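Local coordinates for protein rhamnogalacturonan endolyase YesW (Bacillus subtilis, PDB 2ZUX) that cleaves the rhamnogalacturonan backbone of plant cell-wall pectin by endo-type elimination, releasing oligosaccharides, and needs calcium or manganese for activity, at residues T103-E108 / D145-D150; A114-V119 / A557-P562; T198-K203 / A215-E220; L393-A398 / Y437-V442. One frame throughout, in Å; residues are numbered along the deposited sequence.

Contact 1 of 4, residues T103-E108 / D145-D150; sequences TTPKGE and DGYTGD. With RAM (alpha-L-rhamnopyranose), chain O.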
loop_
_atom_site.group_PDB
_atom_site.type_symbol
_atom_site.label_atom_id
_atom_site.label_comp_id
_atom_site.label_asym_id
_atom_site.label_seq_id
_atom_site.Cartn_x
_atom_site.Cartn_y
_atom_site.Cartn_z
ATOM N N THR A 103 -24.063 -16.586 9.754
ATOM C CA THR A 103 -24.904 -16.030 10.795
ATOM C C THR A 103 -24.080 -15.936 12.076
ATOM O O THR A 103 -23.305 -16.839 12.386
ATOM C CB THR A 103 -26.157 -16.907 11.012
ATOM O OG1 THR A 103 -26.860 -17.047 9.770
ATOM C CG2 THR A 103 -27.084 -16.280 12.016
ATOM N N THR A 104 -24.241 -14.835 12.804
ATOM C CA THR A 104 -23.541 -14.642 14.073
ATOM C C THR A 104 -24.291 -15.371 15.191
ATOM O O THR A 104 -25.416 -15.833 14.971
ATOM C CB THR A 104 -23.461 -13.155 14.463
ATOM O OG1 THR A 104 -24.763 -12.696 14.853
ATOM C CG2 THR A 104 -22.916 -12.301 13.318
ATOM N N PRO A 105 -23.682 -15.482 16.392
ATOM C CA PRO A 105 -24.405 -16.073 17.528
ATOM C C PRO A 105 -25.709 -15.355 17.894
ATOM O O PRO A 105 -26.540 -15.930 18.595
ATOM C CB PRO A 105 -23.394 -15.964 18.674
ATOM C CG PRO A 105 -22.064 -15.967 17.990
ATOM C CD PRO A 105 -22.296 -15.135 16.765
ATOM N N LYS A 106 -25.890 -14.126 17.414
ATOM C CA LYS A 106 -27.100 -13.350 17.689
ATOM C C LYS A 106 -28.163 -13.500 16.600
ATOM O O LYS A 106 -29.224 -12.878 16.671
ATOM C CB LYS A 106 -26.758 -11.872 17.917
ATOM C CG LYS A 106 -26.088 -11.588 19.256
ATOM C CD LYS A 106 -27.030 -11.894 20.415
ATOM C CE LYS A 106 -26.298 -11.926 21.741
ATOM N NZ LYS A 106 -26.990 -12.802 22.731
ATOM N N GLY A 107 -27.873 -14.323 15.597
ATOM C CA GLY A 107 -28.827 -14.590 14.525
ATOM C C GLY A 107 -28.748 -13.608 13.370
ATOM O O GLY A 107 -29.605 -13.610 12.488
ATOM N N GLU A 108 -27.712 -12.770 13.367
ATOM C CA GLU A 108 -27.531 -11.789 12.304
ATOM C C GLU A 108 -26.851 -12.415 11.091
ATOM O O GLU A 108 -25.777 -13.001 11.210
ATOM C CB GLU A 108 -26.714 -10.597 12.806
ATOM C CG GLU A 108 -26.507 -9.519 11.759
ATOM C CD GLU A 108 -25.474 -8.486 12.171
ATOM O OE1 GLU A 108 -24.448 -8.863 12.775
ATOM O OE2 GLU A 108 -25.693 -7.295 11.879
ATOM N N ASP A 145 -20.257 -1.731 19.089
ATOM C CA ASP A 145 -20.426 -3.070 19.647
ATOM C C ASP A 145 -21.147 -3.963 18.634
ATOM O O ASP A 145 -21.912 -3.482 17.785
ATOM C CB ASP A 145 -21.210 -3.017 20.968
ATOM C CG ASP A 145 -20.520 -2.163 22.045
ATOM O OD1 ASP A 145 -19.262 -2.154 22.097
ATOM O OD2 ASP A 145 -21.228 -1.492 22.842
ATOM N N GLY A 146 -20.878 -5.262 18.718
ATOM C CA GLY A 146 -21.578 -6.246 17.897
ATOM C C GLY A 146 -20.647 -7.312 17.359
ATOM O O GLY A 146 -19.459 -7.067 17.146
ATOM N N TYR A 147 -21.198 -8.499 17.132
ATOM C CA TYR A 147 -20.455 -9.629 16.593
ATOM C C TYR A 147 -20.141 -9.442 15.118
ATOM O O TYR A 147 -20.911 -8.815 14.390
ATOM C CB TYR A 147 -21.257 -10.918 16.778
ATOM C CG TYR A 147 -21.343 -11.407 18.208
ATOM C CD1 TYR A 147 -20.441 -12.349 18.699
ATOM C CD2 TYR A 147 -22.336 -10.941 19.065
ATOM C CE1 TYR A 147 -20.521 -12.817 20.016
ATOM C CE2 TYR A 147 -22.417 -11.391 20.380
ATOM C CZ TYR A 147 -21.516 -12.333 20.847
ATOM O OH TYR A 147 -21.613 -12.781 22.151
ATOM N N THR A 148 -19.017 -10.004 14.675
ATOM C CA THR A 148 -18.630 -9.922 13.265
ATOM C C THR A 148 -18.412 -11.305 12.670
ATOM O O THR A 148 -18.068 -12.245 13.385
ATOM C CB THR A 148 -17.332 -9.092 13.059
ATOM O OG1 THR A 148 -16.235 -9.702 13.760
ATOM C CG2 THR A 148 -17.512 -7.669 13.551
ATOM N N GLY A 149 -18.618 -11.434 11.363
ATOM C CA GLY A 149 -18.239 -12.651 10.661
ATOM C C GLY A 149 -16.729 -12.825 10.587
ATOM O O GLY A 149 -15.967 -11.873 10.828
ATOM N N ASP A 150 -16.294 -14.038 10.251
ATOM C CA ASP A 150 -14.877 -14.357 10.099
ATOM C C ASP A 150 -14.214 -13.488 9.041
ATOM O O ASP A 150 -14.818 -13.177 8.014
ATOM C CB ASP A 150 -14.699 -15.819 9.667
ATOM C CG ASP A 150 -14.987 -16.821 10.776
ATOM O OD1 ASP A 150 -14.953 -16.456 11.973
ATOM O OD2 ASP A 150 -15.212 -18.001 10.418
HETATM C C1 RAM O . -17.155 -18.762 12.834
HETATM C C2 RAM O . -17.806 -19.918 13.590
HETATM C C3 RAM O . -18.566 -19.389 14.806
HETATM C C4 RAM O . -19.508 -18.249 14.421
HETATM C C5 RAM O . -18.742 -17.156 13.667
HETATM C C6 RAM O . -19.657 -16.030 13.193
HETATM O O1 RAM O . -16.079 -18.243 13.588
HETATM O O2 RAM O . -18.691 -20.590 12.718
HETATM O O3 RAM O . -19.306 -20.434 15.398
HETATM O O4 RAM O . -20.135 -17.738 15.581
HETATM O O5 RAM O . -18.096 -17.734 12.545
HETATM O O HOH W 1 -22.966 -7.065 14.104
#
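Y147 lays its ring against the turn T104-G107. P105 sits over one face of the ring, with its CD 3.9 Å from CD1 of Y147. K106 comes in obliquely from the same side, its CG 3.8 Å from Y147 CD2. The K106 chain bends at chi2 (-65°), which brings CE back to the ring as well. Nearer the backbone, CB of T104 packs on CB of Y147. These contacts are apolar, and no direct hydrogen bond joins the two segments. One water bridges them instead, giving 2.7 Å bonds to E108 OE1 and to Y147 O; N138 also binds that carboxylate oxygen. The turn is type I. T104 OG1 accepts from K106 N at 3.1 Å, an ST turn. G107 has a positive phi that suits glycine. T103, P105 and D150 line a bound rhamnose. D150 OD1 accepts from rhamnose O1 at 2.7 Å, and CG of P105 lies 3.6 Å from rhamnose O4. The contact is at the surface. It joins the connection between strands 102-103 and 109-120 to the loop between strands 129-136 and 152-156, all of one antiparallel sheet.

Contact 2 of 4, residues A114-V119 / A557-P562; sequences ANDASV and AYNQPP. With CA (calcium ion), chain D; RAM (alpha-L-rhamnopyranose), chain M.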
loop_
_atom_site.group_PDB
_atom_site.type_symbol
_atom_site.label_atom_id
_atom_site.label_comp_id
_atom_site.label_asym_id
_atom_site.label_seq_id
_atom_site.Cartn_x
_atom_site.Cartn_y
_atom_site.Cartn_z
ATOM N N ALA A 114 -15.218 -8.388 -1.465
ATOM C CA ALA A 114 -13.776 -8.275 -1.641
ATOM C C ALA A 114 -13.347 -6.909 -1.110
ATOM O O ALA A 114 -14.016 -5.910 -1.351
ATOM C CB ALA A 114 -13.429 -8.423 -3.094
ATOM N N ASN A 115 -12.250 -6.864 -0.360
ATOM C CA ASN A 115 -11.861 -5.634 0.321
ATOM C C ASN A 115 -10.388 -5.332 0.001
ATOM O O ASN A 115 -9.977 -5.479 -1.155
ATOM C CB ASN A 115 -12.190 -5.770 1.818
ATOM C CG ASN A 115 -12.262 -4.434 2.543
ATOM O OD1 ASN A 115 -13.298 -3.733 2.533
ATOM N ND2 ASN A 115 -11.195 -4.103 3.230
ATOM N N ASP A 116 -9.591 -4.930 0.994
ATOM C CA ASP A 116 -8.200 -4.527 0.775
ATOM C C ASP A 116 -7.361 -5.680 0.266
ATOM O O ASP A 116 -7.521 -6.820 0.712
ATOM C CB ASP A 116 -7.574 -4.059 2.088
ATOM C CG ASP A 116 -8.278 -2.872 2.708
ATOM O OD1 ASP A 116 -8.849 -2.034 1.981
ATOM O OD2 ASP A 116 -8.193 -2.770 3.955
ATOM N N ALA A 117 -6.417 -5.363 -0.611
ATOM C CA ALA A 117 -5.440 -6.342 -1.063
ATOM C C ALA A 117 -4.009 -5.869 -0.851
ATOM O O ALA A 117 -3.743 -4.693 -0.570
ATOM C CB ALA A 117 -5.669 -6.725 -2.538
ATOM N N SER A 118 -3.095 -6.820 -0.996
ATOM C CA SER A 118 -1.680 -6.536 -1.129
ATOM C C SER A 118 -1.137 -7.424 -2.236
ATOM O O SER A 118 -1.893 -8.205 -2.836
ATOM C CB SER A 118 -0.955 -6.804 0.187
ATOM O OG SER A 118 0.391 -6.389 0.111
ATOM N N VAL A 119 0.151 -7.280 -2.537
ATOM C CA VAL A 119 0.810 -8.160 -3.504
ATOM C C VAL A 119 2.111 -8.721 -2.960
ATOM O O VAL A 119 2.795 -8.096 -2.143
ATOM C CB VAL A 119 1.105 -7.466 -4.854
ATOM C CG1 VAL A 119 -0.166 -7.313 -5.684
ATOM C CG2 VAL A 119 1.813 -6.142 -4.638
ATOM N N ALA A 557 -5.445 -0.152 8.048
ATOM C CA ALA A 557 -6.428 0.779 8.596
ATOM C C ALA A 557 -6.997 1.672 7.488
ATOM O O ALA A 557 -7.600 1.147 6.540
ATOM C CB ALA A 557 -5.834 1.568 9.767
ATOM N N TYR A 558 -6.856 2.992 7.580
ATOM C CA TYR A 558 -7.363 3.857 6.520
ATOM C C TYR A 558 -6.345 4.027 5.404
ATOM O O TYR A 558 -5.466 4.893 5.453
ATOM C CB TYR A 558 -7.839 5.201 7.071
ATOM C CG TYR A 558 -9.047 5.109 7.998
ATOM C CD1 TYR A 558 -9.856 3.969 8.042
ATOM C CD2 TYR A 558 -9.382 6.177 8.828
ATOM C CE1 TYR A 558 -10.967 3.908 8.896
ATOM C CE2 TYR A 558 -10.486 6.115 9.680
ATOM C CZ TYR A 558 -11.261 4.967 9.711
ATOM O OH TYR A 558 -12.356 4.860 10.539
ATOM N N ASN A 559 -6.508 3.175 4.389
ATOM C CA ASN A 559 -5.573 3.047 3.267
ATOM C C ASN A 559 -5.153 4.410 2.742
ATOM O O ASN A 559 -6.015 5.241 2.440
ATOM C CB ASN A 559 -6.235 2.328 2.077
ATOM C CG ASN A 559 -6.896 1.000 2.433
ATOM O OD1 ASN A 559 -7.397 0.787 3.542
ATOM N ND2 ASN A 559 -6.975 0.123 1.441
ATOM N N GLN A 560 -3.839 4.607 2.597
ATOM C CA GLN A 560 -3.263 5.823 2.018
ATOM C C GLN A 560 -2.520 5.480 0.735
ATOM O O GLN A 560 -2.036 4.357 0.591
ATOM C CB GLN A 560 -2.287 6.474 2.999
ATOM C CG GLN A 560 -2.943 6.946 4.287
ATOM C CD GLN A 560 -3.971 8.024 4.060
ATOM O OE1 GLN A 560 -3.649 9.121 3.599
ATOM N NE2 GLN A 560 -5.224 7.719 4.377
ATOM N N PRO A 561 -2.431 6.449 -0.196
ATOM C CA PRO A 561 -1.738 6.209 -1.454
ATOM C C PRO A 561 -0.223 6.138 -1.290
ATOM O O PRO A 561 0.326 6.699 -0.336
ATOM C CB PRO A 561 -2.118 7.432 -2.301
ATOM C CG PRO A 561 -2.360 8.524 -1.298
ATOM C CD PRO A 561 -2.995 7.818 -0.128
ATOM N N PRO A 562 0.456 5.451 -2.212
ATOM C CA PRO A 562 1.906 5.314 -2.120
ATOM C C PRO A 562 2.659 6.502 -2.703
ATOM O O PRO A 562 2.134 7.239 -3.548
ATOM C CB PRO A 562 2.179 4.049 -2.933
ATOM C CG PRO A 562 1.103 4.067 -3.996
ATOM C CD PRO A 562 -0.109 4.704 -3.354
HETATM CA CA CA D . -7.765 -0.850 5.261
HETATM C C1 RAM M . -14.682 2.154 7.630
HETATM C C2 RAM M . -14.540 3.672 7.706
HETATM C C3 RAM M . -15.477 4.367 6.711
HETATM C C4 RAM M . -16.918 3.880 6.877
HETATM C C5 RAM M . -16.961 2.352 6.807
HETATM C C6 RAM M . -18.367 1.846 7.107
HETATM O O1 RAM M . -14.102 1.671 6.439
HETATM O O2 RAM M . -14.839 4.066 9.030
HETATM O O3 RAM M . -15.420 5.772 6.863
HETATM O O4 RAM M . -17.744 4.477 5.893
HETATM O O5 RAM M . -16.044 1.763 7.727
HETATM O O HOH W 2 -10.027 -0.636 5.678
HETATM O O HOH W 3 -7.714 -2.375 7.095
#
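D116 OD2 is gripped by the calcium ion, at 2.4 Å, and by a hydrogen bond from K133 NZ. The other carboxylate oxygen, D116 OD1, accepts from N559 ND2 at 2.9 Å, with an N-H...O angle of 161°. D116 OD1 lies close to the amide plane of N559, whereas ND2 stands above the carboxylate plane. The two flat groups are turned 59° against each other. N559 OD1 binds the calcium ion as well, also at 2.4 Å. This hydrogen bond thus ties two first-shell ligands together. The carbonyl A557 O is a third ligand from these segments. N555 O and two waters complete the six ligands. The calcium may have a structural role, here joining the strand to a loop far along the chain. Beside the metal, Y558 lies next to a bound rhamnose and belongs to the substrate site. Its OH is 3.0 Å from rhamnose O2, and CE1 is 3.8 Å from C2. K498 makes a cation-pi contact with the same ring. An alanine in place of Y558 would probably strip the sugar of this wall and leave K498 without its aromatic partner. Q560 NE2 bonds Y558 O at 3.0 Å and holds that carbonyl. The contact is buried near the centre of the chain. It links strand 109-120, beside strand 129-136, to the loop that follows helix 547-553.

Contact 3 of 4, residues T198-K203 / A215-E220; sequences TADGTK and ADYRNE. With RAM (alpha-L-rhamnopyranose), chain P; RAM (alpha-L-rhamnopyranose), chain O.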
loop_
_atom_site.group_PDB
_atom_site.type_symbol
_atom_site.label_atom_id
_atom_site.label_comp_id
_atom_site.label_asym_id
_atom_site.label_seq_id
_atom_site.Cartn_x
_atom_site.Cartn_y
_atom_site.Cartn_z
ATOM N N THR A 198 -2.955 -13.253 14.722
ATOM C CA THR A 198 -3.832 -14.424 14.671
ATOM C C THR A 198 -4.257 -14.763 16.095
ATOM O O THR A 198 -3.848 -14.104 17.053
ATOM C CB THR A 198 -3.095 -15.623 14.040
ATOM O OG1 THR A 198 -1.945 -15.916 14.839
ATOM C CG2 THR A 198 -2.661 -15.306 12.604
ATOM N N ALA A 199 -5.074 -15.798 16.237
ATOM C CA ALA A 199 -5.587 -16.175 17.540
ATOM C C ALA A 199 -5.874 -17.664 17.578
ATOM O O ALA A 199 -5.789 -18.358 16.561
ATOM C CB ALA A 199 -6.852 -15.387 17.852
ATOM N N ASP A 200 -6.231 -18.159 18.757
ATOM C CA ASP A 200 -6.768 -19.511 18.857
ATOM C C ASP A 200 -7.913 -19.612 17.865
ATOM O O ASP A 200 -8.767 -18.724 17.784
ATOM C CB ASP A 200 -7.317 -19.758 20.261
ATOM C CG ASP A 200 -6.234 -19.802 21.312
ATOM O OD1 ASP A 200 -5.221 -20.499 21.100
ATOM O OD2 ASP A 200 -6.406 -19.126 22.351
ATOM N N GLY A 201 -7.925 -20.678 17.080
ATOM C CA GLY A 201 -9.003 -20.864 16.130
ATOM C C GLY A 201 -8.713 -20.359 14.732
ATOM O O GLY A 201 -9.469 -20.646 13.819
ATOM N N THR A 202 -7.647 -19.585 14.551
ATOM C CA THR A 202 -7.221 -19.215 13.206
ATOM C C THR A 202 -6.870 -20.501 12.457
ATOM O O THR A 202 -6.175 -21.358 13.001
ATOM C CB THR A 202 -6.005 -18.277 13.249
ATOM O OG1 THR A 202 -6.394 -17.019 13.823
ATOM C CG2 THR A 202 -5.426 -18.050 11.839
ATOM N N LYS A 203 -7.367 -20.628 11.228
ATOM C CA LYS A 203 -7.135 -21.818 10.416
ATOM C C LYS A 203 -6.257 -21.448 9.224
ATOM O O LYS A 203 -6.603 -20.551 8.440
ATOM C CB LYS A 203 -8.475 -22.395 9.960
ATOM C CG LYS A 203 -8.382 -23.765 9.296
ATOM C CD LYS A 203 -9.737 -24.484 9.237
ATOM C CE LYS A 203 -10.783 -23.695 8.456
ATOM N NZ LYS A 203 -10.490 -23.583 6.995
ATOM N N ALA A 215 -11.414 -22.575 21.590
ATOM C CA ALA A 215 -11.503 -21.456 22.533
ATOM C C ALA A 215 -12.297 -20.307 21.927
ATOM O O ALA A 215 -12.124 -19.971 20.757
ATOM C CB ALA A 215 -10.112 -20.993 22.924
ATOM N N ASP A 216 -13.193 -19.730 22.721
ATOM C CA ASP A 216 -14.033 -18.632 22.266
ATOM C C ASP A 216 -13.899 -17.476 23.246
ATOM O O ASP A 216 -14.452 -17.515 24.350
ATOM C CB ASP A 216 -15.493 -19.089 22.157
ATOM C CG ASP A 216 -16.396 -18.050 21.517
ATOM O OD1 ASP A 216 -15.957 -16.892 21.323
ATOM O OD2 ASP A 216 -17.563 -18.396 21.206
ATOM N N TYR A 217 -13.151 -16.456 22.844
ATOM C CA TYR A 217 -12.905 -15.301 23.699
ATOM C C TYR A 217 -13.732 -14.091 23.302
ATOM O O TYR A 217 -13.454 -12.981 23.754
ATOM C CB TYR A 217 -11.416 -14.953 23.706
ATOM C CG TYR A 217 -10.573 -16.013 24.364
ATOM C CD1 TYR A 217 -10.592 -16.181 25.742
ATOM C CD2 TYR A 217 -9.758 -16.850 23.607
ATOM C CE1 TYR A 217 -9.828 -17.152 26.355
ATOM C CE2 TYR A 217 -8.987 -17.831 24.207
ATOM C CZ TYR A 217 -9.026 -17.974 25.587
ATOM O OH TYR A 217 -8.265 -18.948 26.193
ATOM N N ARG A 218 -14.758 -14.291 22.479
ATOM C CA ARG A 218 -15.680 -13.200 22.163
ATOM C C ARG A 218 -16.510 -12.874 23.394
ATOM O O ARG A 218 -17.124 -13.768 23.997
ATOM C CB ARG A 218 -16.613 -13.574 21.014
ATOM C CG ARG A 218 -15.920 -13.770 19.675
ATOM C CD ARG A 218 -16.885 -14.295 18.629
ATOM N NE ARG A 218 -17.325 -15.656 18.947
ATOM C CZ ARG A 218 -18.157 -16.372 18.191
ATOM N NH1 ARG A 218 -18.650 -15.874 17.062
ATOM N NH2 ARG A 218 -18.493 -17.600 18.571
ATOM N N ASN A 219 -16.522 -11.604 23.784
ATOM C CA ASN A 219 -17.410 -11.183 24.860
ATOM C C ASN A 219 -18.776 -10.819 24.291
ATOM O O ASN A 219 -19.010 -10.948 23.088
ATOM C CB ASN A 219 -16.779 -10.085 25.734
ATOM C CG ASN A 219 -16.819 -8.709 25.106
ATOM O OD1 ASN A 219 -17.252 -8.521 23.975
ATOM N ND2 ASN A 219 -16.362 -7.721 25.870
ATOM N N GLU A 220 -19.694 -10.390 25.149
ATOM C CA GLU A 220 -21.053 -10.124 24.698
ATOM C C GLU A 220 -21.149 -8.881 23.805
ATOM O O GLU A 220 -22.180 -8.656 23.178
ATOM C CB GLU A 220 -21.999 -9.999 25.891
ATOM C CG GLU A 220 -21.672 -8.814 26.772
ATOM C CD GLU A 220 -22.421 -8.805 28.085
ATOM O OE1 GLU A 220 -22.689 -9.890 28.651
ATOM O OE2 GLU A 220 -22.716 -7.699 28.550
HETATM C C1 RAM P . -12.947 -25.261 14.933
HETATM C C2 RAM P . -12.749 -23.766 15.185
HETATM C C3 RAM P . -11.980 -23.136 14.023
HETATM C C4 RAM P . -12.686 -23.427 12.703
HETATM C C5 RAM P . -12.893 -24.937 12.548
HETATM C C6 RAM P . -13.689 -25.285 11.293
HETATM O O1 RAM P . -11.702 -25.928 14.980
HETATM O O2 RAM P . -14.013 -23.154 15.331
HETATM O O3 RAM P . -11.844 -21.743 14.197
HETATM O O4 RAM P . -11.895 -22.926 11.648
HETATM O O5 RAM P . -13.577 -25.472 13.675
HETATM C C1 RAM O . -17.155 -18.762 12.834
HETATM C C2 RAM O . -17.806 -19.918 13.590
HETATM C C3 RAM O . -18.566 -19.389 14.806
HETATM C C4 RAM O . -19.508 -18.249 14.421
HETATM C C5 RAM O . -18.742 -17.156 13.667
HETATM C C6 RAM O . -19.657 -16.030 13.193
HETATM O O1 RAM O . -16.079 -18.243 13.588
HETATM O O2 RAM O . -18.691 -20.590 12.718
HETATM O O3 RAM O . -19.306 -20.434 15.398
HETATM O O4 RAM O . -20.135 -17.738 15.581
HETATM O O5 RAM O . -18.096 -17.734 12.545
HETATM O O HOH W 4 -6.555 -20.374 24.727
#
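D200 and Y217 meet carboxylate to ring edge, their planes 36° apart. D200 OD2 lies near the ring plane, 3.4 Å from CE2 of Y217. A water links OD2 to the Y217 hydroxyl, 2.7 Å from each. The other oxygen, D200 OD1, is held by Y230 and the backbone N of N212. CB of A215 packs on CB of D200. R218 turns side-on to D216: NE bonds OD1 at 3.0 Å and NH2 bonds OD2 at 2.9 Å. That salt bridge leaves NH1 to give a 2.8 Å bond to O4 of one rhamnose, at the guanidinium edge. A leucine in place of R218 would probably leave D216 without its charged mate and this O4 without its main donor here. G201 O accepts from O3 of a second rhamnose at 2.6 Å. Both sugars are consistent with the extra rhamnose sites that possibly form a carbohydrate-binding region. Both segments belong to the long loop between strands 193-198 and 230-235 of one antiparallel sheet.

Contact 4 of 4, residues L393-A398 / Y437-V442; sequences LSFRDA and YSAKGV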
loop_
_atom_site.group_PDB
_atom_site.type_symbol
_atom_site.label_atom_id
_atom_site.label_comp_id
_atom_site.label_asym_id
_atom_site.label_seq_id
_atom_site.Cartn_x
_atom_site.Cartn_y
_atom_site.Cartn_z
ATOM N N LEU A 393 -3.586 21.148 9.421
ATOM C CA LEU A 393 -2.731 20.536 8.412
ATOM C C LEU A 393 -1.320 21.016 8.671
ATOM O O LEU A 393 -1.093 22.198 8.943
ATOM C CB LEU A 393 -3.210 20.842 6.988
ATOM C CG LEU A 393 -3.688 22.245 6.613
ATOM C CD1 LEU A 393 -3.402 22.554 5.154
ATOM C CD2 LEU A 393 -5.185 22.421 6.910
ATOM N N SER A 394 -0.378 20.082 8.622
ATOM C CA SER A 394 1.003 20.391 8.945
ATOM C C SER A 394 1.912 19.828 7.869
ATOM O O SER A 394 1.665 18.755 7.318
ATOM C CB SER A 394 1.387 19.863 10.332
ATOM O OG SER A 394 1.299 18.450 10.415
ATOM N N PHE A 395 2.966 20.577 7.562
ATOM C CA PHE A 395 3.928 20.210 6.536
ATOM C C PHE A 395 5.300 20.334 7.192
ATOM O O PHE A 395 5.701 21.433 7.604
ATOM C CB PHE A 395 3.772 21.158 5.346
ATOM C CG PHE A 395 4.570 20.766 4.122
ATOM C CD1 PHE A 395 3.945 20.186 3.014
ATOM C CD2 PHE A 395 5.933 21.037 4.044
ATOM C CE1 PHE A 395 4.682 19.849 1.870
ATOM C CE2 PHE A 395 6.669 20.700 2.920
ATOM C CZ PHE A 395 6.041 20.106 1.824
ATOM N N ARG A 396 5.993 19.209 7.346
ATOM C CA ARG A 396 7.173 19.180 8.201
ATOM C C ARG A 396 8.375 18.495 7.575
ATOM O O ARG A 396 8.250 17.716 6.624
ATOM C CB ARG A 396 6.834 18.490 9.521
ATOM C CG ARG A 396 6.791 16.953 9.443
ATOM C CD ARG A 396 6.322 16.406 10.759
ATOM N NE ARG A 396 6.457 14.965 10.975
ATOM C CZ ARG A 396 5.432 14.116 11.103
ATOM N NH1 ARG A 396 4.175 14.514 10.927
ATOM N NH2 ARG A 396 5.665 12.846 11.395
ATOM N N ASP A 397 9.536 18.791 8.155
ATOM C CA ASP A 397 10.767 18.078 7.878
ATOM C C ASP A 397 10.595 16.653 8.414
ATOM O O ASP A 397 10.356 16.462 9.599
ATOM C CB ASP A 397 11.906 18.811 8.595
ATOM C CG ASP A 397 13.268 18.202 8.339
ATOM O OD1 ASP A 397 13.446 16.982 8.534
ATOM O OD2 ASP A 397 14.188 18.975 7.997
ATOM N N ALA A 398 10.712 15.653 7.538
ATOM C CA ALA A 398 10.455 14.267 7.943
ATOM C C ALA A 398 11.415 13.761 9.023
ATOM O O ALA A 398 11.039 12.950 9.873
ATOM C CB ALA A 398 10.482 13.342 6.734
ATOM N N TYR A 437 -2.477 24.180 -1.701
ATOM C CA TYR A 437 -1.250 24.902 -1.386
ATOM C C TYR A 437 -0.062 24.369 -2.161
ATOM O O TYR A 437 0.005 23.178 -2.490
ATOM C CB TYR A 437 -0.909 24.761 0.098
ATOM C CG TYR A 437 -1.983 25.204 1.056
ATOM C CD1 TYR A 437 -1.996 26.503 1.566
ATOM C CD2 TYR A 437 -2.968 24.316 1.478
ATOM C CE1 TYR A 437 -2.975 26.905 2.461
ATOM C CE2 TYR A 437 -3.956 24.704 2.362
ATOM C CZ TYR A 437 -3.953 25.995 2.851
ATOM O OH TYR A 437 -4.933 26.373 3.735
ATOM N N SER A 438 0.913 25.237 -2.401
ATOM C CA SER A 438 2.194 24.788 -2.900
ATOM C C SER A 438 2.943 24.085 -1.768
ATOM O O SER A 438 2.543 24.155 -0.607
ATOM C CB SER A 438 3.020 25.975 -3.388
ATOM O OG SER A 438 3.535 26.709 -2.286
ATOM N N ALA A 439 4.040 23.423 -2.119
ATOM C CA ALA A 439 4.907 22.782 -1.131
ATOM C C ALA A 439 5.474 23.773 -0.105
ATOM O O ALA A 439 5.935 23.375 0.967
ATOM C CB ALA A 439 6.036 22.043 -1.826
ATOM N N LYS A 440 5.456 25.057 -0.462
ATOM C CA LYS A 440 5.934 26.125 0.423
ATOM C C LYS A 440 4.818 26.711 1.285
ATOM O O LYS A 440 5.060 27.623 2.085
ATOM C CB LYS A 440 6.567 27.256 -0.399
ATOM C CG LYS A 440 7.676 26.849 -1.352
ATOM C CD LYS A 440 8.879 26.283 -0.612
ATOM C CE LYS A 440 10.085 26.132 -1.523
ATOM N NZ LYS A 440 11.228 25.544 -0.773
ATOM N N GLY A 441 3.595 26.215 1.122
ATOM C CA GLY A 441 2.467 26.703 1.914
ATOM C C GLY A 441 1.741 27.910 1.354
ATOM O O GLY A 441 0.957 28.545 2.062
ATOM N N VAL A 442 1.992 28.226 0.086
ATOM C CA VAL A 442 1.302 29.324 -0.591
ATOM C C VAL A 442 -0.029 28.829 -1.157
ATOM O O VAL A 442 -0.052 27.881 -1.941
ATOM C CB VAL A 442 2.192 29.924 -1.713
ATOM C CG1 VAL A 442 1.432 30.973 -2.517
ATOM C CG2 VAL A 442 3.455 30.514 -1.120
#
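A type I turn, S438-G441, packs against strand 393-397 of a four-stranded antiparallel sheet in the beta-propeller. The carbonyl of A439 points its oxygen at one face of the F395 ring. That oxygen stands 3.3 Å above the ring plane, displaced toward the rim, and is 3.4 Å from CZ. The hydrogen bond of this oxygen comes from W405 NE1. F395 CG is anti to the backbone N (chi1 -171°), which carries the ring across to the turn. CB of A439 adds an apolar touch, 4.1 Å from CZ of F395. At the other end of the contact L393 and Y437 cross at about a right angle, with L393 CD1 3.6 Å from Y437 CE2. Neighbouring blades of a propeller pack face to face, and this contact is consistent with such an interface. W405 of strand 403-407 stacks on F395 and also meets the ring of Y437. The turn carries its own bracing. S438 OG accepts from K440 N at 3.1 Å in an ST turn, and from V442 N at 3.2 Å. K440 NZ forms a salt bridge with D372, a ligand residue of a nearby calcium site.

Contacts 2 and 4 are buried, contact 3 partly so, and contact 1 lies at the surface. Contact 2 is nearest the chain centre and joins parts 438 residues apart by way of a metal; contacts 3 and 4 lie within the stretch it closes. Segment 103-108 leads into strand 109-120, which holds segment 114-119 of contact 2. Contacts 1 and 3 are about 13 Å apart between centres and touch, P105 packing on R218, and together they hold one rhamnose. Contact 4 stands about 45 Å from both, between centres, and relies on apolar and aromatic packing. Contacts 1 and 3 each join their segments by packing and one water; the salt bridge of contact 3 lies inside segment 215-220.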